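PDB 5G5G: putative xanthine dehydrogenase YAGS fad-binding subunit, which binds the molybdenum-bearing pterin cytosine dinucleotide and probably serves as the catalytic subunit of a periplasmic aldehyde oxidase of the xanthine dehydrogenase family. Local coordinates for residues Gly27-Thr32 / Ser235-Gly240; Thr463-Ile468 / Thr474-Thr479. All blocks are in the same frame, centred on the assembly; numbering follows the deposited sequence.

Contact 1: residues Gly27-Thr32 / Ser235-Gly240; sequences GPLKTT and SPYIGG
L29 and K30 of the short helix 27-31 pack against the ring of Y237, a partly buried helix-to-loop contact in which the loop following strand 231-234 meets the helix through side chains and one water. L29 stands at about a right angle to the tyrosine and sets its CD1 methyl 3.3 Å from Y237 OH, with CZ just behind at 4.1 Å. At the other end of the ring the aliphatic part of K30 passes by, its CE 3.8 Å from Y237 CD1. The lysine has CG beside its backbone N (chi1 -75°) and is fully stretched beyond it, which carries NZ past the ring toward the loop, where water 1 accepts from NZ at 2.9 Å and from I238 N at 3.2 Å. The stronger partner of NZ is D26, by a salt bridge, and NZ also bonds to the backbone of another protein chain; the K30 side chain lies about 7 Å from a bound iron-sulfur cluster. Y237 OH is hydrogen-bonded to a glycerol, probably from the crystallisation liquor. Past I238 the loop runs through an inverse gamma turn centred on G239 to G240, which touches the pterin cytosine dinucleotide, placing the contact beside the cofactor pocket. T31 N and OG1 share G27 O, and just past the helix T32 OG1 donates to P28 O at 2.7 Å. The ring of Y237 meets that of Y473; Y473, on helix 472-484, also gives its OH to a hydrogen bond with P236 O, S235 OG bonds T208 O at strand 203-208, and P28, T31 and T32 pack on another protein chain.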
ATOM      1  N   GLY C  27     -10.493 -12.107 -14.738  1.00 13.66           N
ATOM      2  CA  GLY C  27     -11.060 -10.744 -14.806  1.00 13.74           C
ATOM      3  C   GLY C  27     -12.552 -10.631 -14.479  1.00 14.01           C
ATOM      4  O   GLY C  27     -12.945  -9.807 -13.646  1.00 13.71           O
ATOM      5  N   PRO C  28     -13.395 -11.475 -15.099  1.00 14.47           N
ATOM      6  CA  PRO C  28     -14.795 -11.410 -14.767  1.00 14.74           C
ATOM      7  C   PRO C  28     -15.060 -11.594 -13.259  1.00 14.98           C
ATOM      8  O   PRO C  28     -15.888 -10.858 -12.727  1.00 16.39           O
ATOM      9  CB  PRO C  28     -15.405 -12.529 -15.580  1.00 15.84           C
ATOM     10  CG  PRO C  28     -14.549 -12.539 -16.851  1.00 15.67           C
ATOM     11  CD  PRO C  28     -13.161 -12.339 -16.289  1.00 15.32           C
ATOM     12  N   LEU C  29     -14.388 -12.532 -12.595  1.00 14.08           N
ATOM     13  CA  LEU C  29     -14.579 -12.677 -11.138  1.00 14.72           C
ATOM     14  C   LEU C  29     -14.054 -11.461 -10.346  1.00 14.03           C
ATOM     15  O   LEU C  29     -14.726 -10.984  -9.430  1.00 13.48           O
ATOM     16  CB  LEU C  29     -13.941 -13.968 -10.603  1.00 15.56           C
ATOM     17  CG  LEU C  29     -14.519 -15.256 -11.119  1.00 18.82           C
ATOM     18  CD1 LEU C  29     -13.610 -16.377 -10.631  1.00 19.77           C
ATOM     19  CD2 LEU C  29     -15.925 -15.486 -10.640  1.00 19.84           C
ATOM     20  N   LYS C  30     -12.884 -10.932 -10.729  1.00 12.66           N
ATOM     21  CA  LYS C  30     -12.266  -9.932  -9.920  1.00 13.12           C
ATOM     22  C   LYS C  30     -12.921  -8.548 -10.059  1.00 13.77           C
ATOM     23  O   LYS C  30     -12.776  -7.742  -9.154  1.00 16.93           O
ATOM     24  CB  LYS C  30     -10.752  -9.824 -10.178  1.00 11.97           C
ATOM     25  CG  LYS C  30      -9.981 -10.971  -9.555  1.00 11.68           C
ATOM     26  CD  LYS C  30      -8.504 -10.822  -9.847  1.00 11.61           C
ATOM     27  CE  LYS C  30      -7.726 -11.879  -9.107  1.00 11.44           C
ATOM     28  NZ  LYS C  30      -6.251 -11.748  -9.280  1.00 11.55           N
ATOM     29  N   THR C  31     -13.580  -8.279 -11.175  1.00 12.98           N
ATOM     30  CA  THR C  31     -14.200  -6.973 -11.416  1.00 12.31           C
ATOM     31  C   THR C  31     -15.669  -6.966 -10.975  1.00 12.33           C
ATOM     32  O   THR C  31     -16.318  -5.931 -11.009  1.00 12.43           O
ATOM     33  CB  THR C  31     -14.149  -6.596 -12.904  1.00 12.65           C
ATOM     34  OG1 THR C  31     -14.753  -7.621 -13.727  1.00 12.93           O
ATOM     35  CG2 THR C  31     -12.717  -6.344 -13.344  1.00 12.53           C
ATOM     36  N   THR C  32     -16.185  -8.117 -10.564  1.00 12.28           N
ATOM     37  CA  THR C  32     -17.608  -8.252 -10.178  1.00 12.34           C
ATOM     38  C   THR C  32     -17.763  -8.597  -8.702  1.00 12.69           C
ATOM     39  O   THR C  32     -18.863  -8.928  -8.292  1.00 12.84           O
ATOM     40  CB  THR C  32     -18.367  -9.280 -11.016  1.00 12.77           C
ATOM     41  OG1 THR C  32     -17.767 -10.566 -10.823  1.00 12.29           O
ATOM     42  CG2 THR C  32     -18.375  -8.906 -12.492  1.00 13.16           C
ATOM     43  N   SER C 235      -5.734 -21.368  -1.299  1.00 12.35           N
ATOM     44  CA  SER C 235      -5.544 -19.949  -1.528  1.00 12.00           C
ATOM     45  C   SER C 235      -5.627 -19.610  -3.045  1.00 12.20           C
ATOM     46  O   SER C 235      -4.595 -19.293  -3.673  1.00 12.34           O
ATOM     47  CB  SER C 235      -4.188 -19.545  -0.921  1.00 11.95           C
ATOM     48  OG  SER C 235      -4.126 -18.146  -0.784  1.00 12.12           O
ATOM     49  N   PRO C 236      -6.827 -19.682  -3.635  1.00 12.29           N
ATOM     50  CA  PRO C 236      -6.961 -19.485  -5.085  1.00 12.34           C
ATOM     51  C   PRO C 236      -6.865 -18.043  -5.509  1.00 11.79           C
ATOM     52  O   PRO C 236      -6.513 -17.763  -6.653  1.00 11.62           O
ATOM     53  CB  PRO C 236      -8.358 -20.103  -5.401  1.00 12.84           C
ATOM     54  CG  PRO C 236      -9.133 -19.909  -4.115  1.00 12.82           C
ATOM     55  CD  PRO C 236      -8.103 -20.160  -3.036  1.00 12.67           C
ATOM     56  N   TYR C 237      -7.199 -17.125  -4.605  1.00 11.98           N
ATOM     57  CA  TYR C 237      -7.095 -15.669  -4.827  1.00 11.81           C
ATOM     58  C   TYR C 237      -6.425 -14.988  -3.645  1.00 11.97           C
ATOM     59  O   TYR C 237      -6.821 -15.200  -2.493  1.00 11.71           O
ATOM     60  CB  TYR C 237      -8.464 -15.015  -5.111  1.00 12.35           C
ATOM     61  CG  TYR C 237      -9.100 -15.607  -6.317  1.00 12.79           C
ATOM     62  CD1 TYR C 237      -8.650 -15.276  -7.575  1.00 13.33           C
ATOM     63  CD2 TYR C 237     -10.090 -16.591  -6.191  1.00 13.82           C
ATOM     64  CE1 TYR C 237      -9.185 -15.880  -8.706  1.00 14.64           C
ATOM     65  CE2 TYR C 237     -10.605 -17.206  -7.316  1.00 15.21           C
ATOM     66  CZ  TYR C 237     -10.128 -16.839  -8.555  1.00 15.59           C
ATOM     67  OH  TYR C 237     -10.650 -17.453  -9.645  1.00 20.25           O
ATOM     68  N   ILE C 238      -5.399 -14.192  -3.934  1.00 11.48           N
ATOM     69  CA  ILE C 238      -4.556 -13.533  -2.927  1.00 11.26           C
ATOM     70  C   ILE C 238      -4.533 -12.063  -3.302  1.00 10.80           C
ATOM     71  O   ILE C 238      -4.207 -11.722  -4.446  1.00 10.33           O
ATOM     72  CB  ILE C 238      -3.140 -14.083  -2.949  1.00 12.22           C
ATOM     73  CG1 ILE C 238      -3.175 -15.519  -2.470  1.00 13.55           C
ATOM     74  CG2 ILE C 238      -2.172 -13.256  -2.079  1.00 12.09           C
ATOM     75  CD1 ILE C 238      -2.518 -16.486  -3.347  1.00 14.99           C
ATOM     76  N   GLY C 239      -4.910 -11.209  -2.366  1.00  9.75           N
ATOM     77  CA  GLY C 239      -4.974  -9.815  -2.572  1.00  9.69           C
ATOM     78  C   GLY C 239      -3.619  -9.170  -2.368  1.00 10.06           C
ATOM     79  O   GLY C 239      -3.486  -8.200  -1.597  1.00 10.57           O
ATOM     80  N   GLY C 240      -2.624  -9.624  -3.144  1.00  9.86           N
ATOM     81  CA  GLY C 240      -1.288  -9.066  -3.059  1.00  9.81           C
ATOM     82  C   GLY C 240      -0.470  -9.682  -1.950  1.00  9.92           C
ATOM     83  O   GLY C 240      -1.011 -10.146  -0.936  1.00  9.61           O
TER
HETATM   84  O   HOH W   1      -5.177 -12.936  -6.860  1.00 10.07           O

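Contact 2: residues Thr463-Ile468 / Thr474-Thr479; sequences TDMTDI and TILAQT. With MCN (pterin cytosine dinucleotide), chain Y.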
ATOM      1  N   THR C 463      -2.742 -27.126 -10.662  1.00 15.36           N
ATOM      2  CA  THR C 463      -1.438 -27.028 -10.003  1.00 15.22           C
ATOM      3  C   THR C 463      -1.575 -26.160  -8.739  1.00 15.00           C
ATOM      4  O   THR C 463      -2.427 -25.285  -8.686  1.00 14.49           O
ATOM      5  CB  THR C 463      -0.384 -26.486 -10.989  1.00 15.68           C
ATOM      6  OG1 THR C 463       0.875 -26.362 -10.331  1.00 15.86           O
ATOM      7  CG2 THR C 463      -0.827 -25.128 -11.609  1.00 15.25           C
ATOM      8  N   ASP C 464      -0.738 -26.368  -7.741  1.00 14.75           N
ATOM      9  CA  ASP C 464      -0.851 -25.549  -6.532  1.00 14.73           C
ATOM     10  C   ASP C 464      -0.209 -24.139  -6.663  1.00 14.30           C
ATOM     11  O   ASP C 464      -0.154 -23.356  -5.692  1.00 13.12           O
ATOM     12  CB  ASP C 464      -0.295 -26.280  -5.305  1.00 15.41           C
ATOM     13  CG  ASP C 464       1.226 -26.191  -5.153  1.00 16.01           C
ATOM     14  OD1 ASP C 464       1.934 -25.664  -6.071  1.00 15.34           O
ATOM     15  OD2 ASP C 464       1.749 -26.692  -4.117  1.00 15.63           O
ATOM     16  N   MET C 465       0.285 -23.828  -7.847  1.00 13.27           N
ATOM     17  CA  MET C 465       0.740 -22.464  -8.127  1.00 12.81           C
ATOM     18  C   MET C 465      -0.291 -21.417  -7.764  1.00 12.14           C
ATOM     19  O   MET C 465      -1.488 -21.671  -7.871  1.00 12.68           O
ATOM     20  CB  MET C 465       1.083 -22.342  -9.610  1.00 12.92           C
ATOM     21  CG  MET C 465       1.623 -21.002 -10.004  1.00 12.57           C
ATOM     22  SD  MET C 465       3.159 -20.582  -9.138  1.00 12.03           S
ATOM     23  CE  MET C 465       3.347 -18.950  -9.742  1.00 12.44           C
ATOM     24  N   THR C 466       0.176 -20.274  -7.301  1.00 11.21           N
ATOM     25  CA  THR C 466      -0.694 -19.146  -6.931  1.00 11.00           C
ATOM     26  C   THR C 466      -0.686 -18.039  -7.970  1.00 11.09           C
ATOM     27  O   THR C 466       0.292 -17.871  -8.783  1.00 10.65           O
ATOM     28  CB  THR C 466      -0.271 -18.579  -5.557  1.00 11.02           C
ATOM     29  OG1 THR C 466       1.149 -18.290  -5.582  1.00 11.27           O
ATOM     30  CG2 THR C 466      -0.582 -19.562  -4.489  1.00 11.68           C
ATOM     31  N   ASP C 467      -1.773 -17.278  -7.930  1.00 10.90           N
ATOM     32  CA  ASP C 467      -1.928 -16.046  -8.704  1.00 10.73           C
ATOM     33  C   ASP C 467      -2.162 -14.983  -7.703  1.00 10.43           C
ATOM     34  O   ASP C 467      -3.247 -14.893  -7.120  1.00 10.94           O
ATOM     35  CB  ASP C 467      -3.069 -16.123  -9.749  1.00 11.27           C
ATOM     36  CG  ASP C 467      -3.024 -14.965 -10.749  1.00 11.17           C
ATOM     37  OD1 ASP C 467      -2.550 -13.859 -10.330  1.00 11.06           O
ATOM     38  OD2 ASP C 467      -3.421 -15.198 -11.920  1.00 10.56           O
ATOM     39  N   ILE C 468      -1.129 -14.160  -7.455  1.00  9.78           N
ATOM     40  CA  ILE C 468      -1.180 -13.127  -6.379  1.00  9.92           C
ATOM     41  C   ILE C 468      -1.476 -11.764  -6.999  1.00  9.52           C
ATOM     42  O   ILE C 468      -1.237 -10.728  -6.379  1.00  9.32           O
ATOM     43  CB  ILE C 468       0.099 -13.150  -5.549  1.00  9.84           C
ATOM     44  CG1 ILE C 468       1.349 -12.812  -6.432  1.00 10.01           C
ATOM     45  CG2 ILE C 468       0.300 -14.519  -4.903  1.00 10.29           C
ATOM     46  CD1 ILE C 468       2.658 -12.818  -5.710  1.00 10.15           C
ATOM     47  N   THR C 474      -3.861 -16.888 -16.196  1.00 11.23           N
ATOM     48  CA  THR C 474      -3.882 -16.620 -17.611  1.00 11.56           C
ATOM     49  C   THR C 474      -2.718 -17.239 -18.391  1.00 11.29           C
ATOM     50  O   THR C 474      -2.923 -17.913 -19.382  1.00 11.27           O
ATOM     51  CB  THR C 474      -3.974 -15.118 -17.825  1.00 11.53           C
ATOM     52  OG1 THR C 474      -5.056 -14.664 -17.028  1.00 11.98           O
ATOM     53  CG2 THR C 474      -4.199 -14.791 -19.245  1.00 11.86           C
ATOM     54  N   ILE C 475      -1.509 -17.052 -17.928  1.00 10.87           N
ATOM     55  CA  ILE C 475      -0.370 -17.638 -18.608  1.00 11.31           C
ATOM     56  C   ILE C 475      -0.313 -19.167 -18.583  1.00 11.55           C
ATOM     57  O   ILE C 475       0.148 -19.781 -19.546  1.00 11.50           O
ATOM     58  CB  ILE C 475       0.977 -17.026 -18.172  1.00 11.19           C
ATOM     59  CG1 ILE C 475       1.247 -17.219 -16.661  1.00 11.23           C
ATOM     60  CG2 ILE C 475       0.977 -15.565 -18.630  1.00 11.56           C
ATOM     61  CD1 ILE C 475       2.723 -17.047 -16.259  1.00 10.94           C
ATOM     62  N   LEU C 476      -0.843 -19.779 -17.520  1.00 11.47           N
ATOM     63  CA  LEU C 476      -0.964 -21.231 -17.506  1.00 12.19           C
ATOM     64  C   LEU C 476      -2.027 -21.686 -18.512  1.00 12.58           C
ATOM     65  O   LEU C 476      -1.801 -22.673 -19.230  1.00 13.07           O
ATOM     66  CB  LEU C 476      -1.297 -21.746 -16.100  1.00 12.49           C
ATOM     67  CG  LEU C 476      -0.131 -21.519 -15.107  1.00 12.64           C
ATOM     68  CD1 LEU C 476      -0.576 -21.617 -13.654  1.00 13.06           C
ATOM     69  CD2 LEU C 476       0.981 -22.530 -15.304  1.00 13.34           C
ATOM     70  N   ALA C 477      -3.146 -20.946 -18.624  1.00 11.82           N
ATOM     71  CA  ALA C 477      -4.145 -21.246 -19.672  1.00 12.22           C
ATOM     72  C   ALA C 477      -3.550 -21.100 -21.085  1.00 12.26           C
ATOM     73  O   ALA C 477      -3.718 -21.961 -21.960  1.00 12.42           O
ATOM     74  CB  ALA C 477      -5.376 -20.368 -19.502  1.00 12.02           C
ATOM     75  N   GLN C 478      -2.778 -20.046 -21.280  1.00 11.94           N
ATOM     76  CA  GLN C 478      -2.154 -19.817 -22.586  1.00 12.39           C
ATOM     77  C   GLN C 478      -1.203 -20.948 -22.983  1.00 12.81           C
ATOM     78  O   GLN C 478      -1.161 -21.371 -24.185  1.00 12.81           O
ATOM     79  CB  GLN C 478      -1.443 -18.495 -22.626  1.00 12.50           C
ATOM     80  CG  GLN C 478      -2.367 -17.268 -22.526  1.00 12.86           C
ATOM     81  CD  GLN C 478      -1.574 -15.966 -22.321  1.00 12.66           C
ATOM     82  OE1 GLN C 478      -1.492 -15.408 -21.222  1.00 12.94           O
ATOM     83  NE2 GLN C 478      -0.960 -15.480 -23.399  1.00 12.87           N
ATOM     84  N   THR C 479      -0.445 -21.425 -21.997  1.00 12.29           N
ATOM     85  CA  THR C 479       0.513 -22.522 -22.195  1.00 12.74           C
ATOM     86  C   THR C 479      -0.160 -23.811 -22.604  1.00 13.43           C
ATOM     87  O   THR C 479       0.163 -24.427 -23.641  1.00 13.92           O
ATOM     88  CB  THR C 479       1.397 -22.732 -20.953  1.00 12.63           C
ATOM     89  OG1 THR C 479       2.089 -21.505 -20.635  1.00 12.61           O
ATOM     90  CG2 THR C 479       2.402 -23.861 -21.193  1.00 12.97           C
TER
HETATM   91  N1  MCN Y 921       5.304 -12.684 -17.027  1.00 10.61           N
HETATM   92  C2  MCN Y 921       5.051 -12.831 -18.464  1.00 10.31           C
HETATM   93  N3  MCN Y 921       6.373 -13.373 -19.006  1.00 10.44           N
HETATM   94  C4  MCN Y 921       7.564 -13.569 -18.464  1.00 10.65           C
HETATM   95  C5  MCN Y 921       7.528 -13.461 -16.964  1.00 10.58           C
HETATM   96  C6  MCN Y 921       6.476 -12.980 -16.370  1.00 10.31           C
HETATM   97  O2  MCN Y 921       4.125 -12.643 -19.061  1.00 10.67           O
HETATM   98  N4  MCN Y 921       8.664 -13.917 -19.029  1.00 10.72           N
HETATM   99  C1' MCN Y 921       4.210 -11.989 -16.368  1.00 10.98           C
HETATM  100  C2D MCN Y 921       2.971 -12.934 -16.141  1.00 11.03           C
HETATM  101  O2' MCN Y 921       1.779 -12.155 -16.078  1.00 11.43           O
HETATM  102  C3' MCN Y 921       3.342 -13.462 -14.850  1.00 11.03           C
HETATM  103  C4D MCN Y 921       3.979 -12.333 -13.921  1.00 10.70           C
HETATM  104  O4D MCN Y 921       4.618 -11.575 -15.058  1.00 10.68           O
HETATM  105  O3' MCN Y 921       2.297 -14.086 -14.019  1.00 10.71           O
HETATM  106  C5' MCN Y 921       4.989 -12.555 -12.957  1.00 10.12           C
HETATM  107  O5' MCN Y 921       5.791 -13.681 -13.225  1.00  9.80           O
HETATM  108  PA  MCN Y 921       7.152 -13.809 -12.493  1.00  9.99           P
HETATM  109  O1A MCN Y 921       7.631 -15.244 -12.709  1.00 10.68           O
HETATM  110  O2A MCN Y 921       8.026 -12.650 -12.821  1.00 11.05           O
HETATM  111  O3A MCN Y 921       6.749 -13.644 -10.865  1.00 10.74           O
HETATM  112  PB  MCN Y 921       6.204 -14.829  -9.972  1.00 10.73           P
HETATM  113  O1B MCN Y 921       7.321 -15.567  -9.369  1.00 10.42           O
HETATM  114  O2B MCN Y 921       5.148 -15.576 -10.718  1.00 11.19           O
HETATM  115  O3B MCN Y 921       5.420 -13.961  -8.921  1.00 10.06           O
HETATM  116  C10 MCN Y 921       6.152 -13.397  -7.752  1.00  9.75           C
HETATM  117  C9' MCN Y 921       6.485 -11.954  -7.890  1.00  9.77           C
HETATM  118  C8' MCN Y 921       7.398 -11.565  -6.603  1.00  9.95           C
HETATM  119  S8' MCN Y 921       8.636 -12.573  -6.094  1.00  9.98           S
HETATM  120  C7' MCN Y 921       6.990 -10.598  -5.941  1.00  9.79           C
HETATM  121  S7' MCN Y 921       7.739 -10.140  -4.384  1.00  9.88           S
HETATM  122  C6' MCN Y 921       5.978  -9.548  -6.493  1.00  9.78           C
HETATM  123  C7  MCN Y 921       5.771  -9.933  -8.035  1.00  9.15           C
HETATM  124  O9' MCN Y 921       5.404 -11.242  -8.204  1.00  9.76           O
HETATM  125  N5' MCN Y 921       4.665  -9.909  -5.740  1.00  9.12           N
HETATM  126  C4A MCN Y 921       3.372  -9.378  -6.277  1.00  9.51           C
HETATM  127  N8' MCN Y 921       4.632  -9.128  -8.525  1.00  9.39           N
HETATM  128  C4B MCN Y 921       3.492  -9.054  -7.806  1.00  9.53           C
HETATM  129  N1' MCN Y 921       2.388  -8.420  -8.378  1.00  9.54           N
HETATM  130  C2' MCN Y 921       1.105  -8.499  -7.824  1.00 10.12           C
HETATM  131  N2' MCN Y 921       0.117  -7.924  -8.318  1.00  9.93           N
HETATM  132  N3' MCN Y 921       1.084  -8.788  -6.487  1.00  9.78           N
HETATM  133  C4' MCN Y 921       2.027  -9.404  -5.681  1.00 10.23           C
HETATM  134  O4' MCN Y 921       2.063  -9.766  -4.490  1.00  9.07           O
HETATM  135  O   HOH W   2      -4.614 -14.225 -14.345  1.00 11.59           O
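L476 of helix 472-484 sets CD1 against both T463 and M465 of the preceding loop, 4.1 Å from T463 CG2 and 4.3 Å from M465 CG. T463 and L476 cross nearly at right angles, and they meet methyl to methyl. M465 has CG anti to its backbone N and folds at chi2 (61°), and its CE reaches 3.9 Å from O2B of the pterin cytosine dinucleotide. From the helix, I475 CD1 lies 3.7 Å from the cofactor's O3'. The end of I468 lies against one face of the pterin ring at C4' and O4', with CD1 3.3 Å from O4', and its backbone O is 3.0 Å from N3'. Cutting I468 back to an alanine removes CG1 and CD1, and the pterin face at C4' would probably lose its cover, though the backbone O near N3' would remain. Farther out, water 2 donates to D467 OD2 at 2.9 Å and also bonds T474 OG1, T463 OG1 bonds G448 O, and L476 continues onto S515 and V519 of helix 511-534. The chemistry is thus divided: apolar side chains join loop and helix, while the bonds of the buried D467 carboxylate to G469 N, G471 N and Y473 N are consistent with fixing the loop that leads into the helix, beside the cofactor.

In the fold
Contact 2 is fully buried, whereas contact 1 is only partly so and borders another protein chain. Their centres are 13 Å apart and they touch through the two loops: I238 CD1 packs 3.8 Å from I468 CG2 and equally near T466 CB. Helix 472-484 serves both, supplying L476 to contact 2 and, through Y473, a ring beside Y237 of contact 1. Neither has a direct hydrogen bond across its segments; contact 2 is aliphatic, contact 1 sets aliphatic chains against a tyrosine. Each adds a bridging water, but the charge differs: a lysine salt-bridged to D26 at the subunit boundary, and an aspartate bonded to backbone N-H groups. Both reach the cofactor, contact 1 through G240 and contact 2 through M465, I468 and I475.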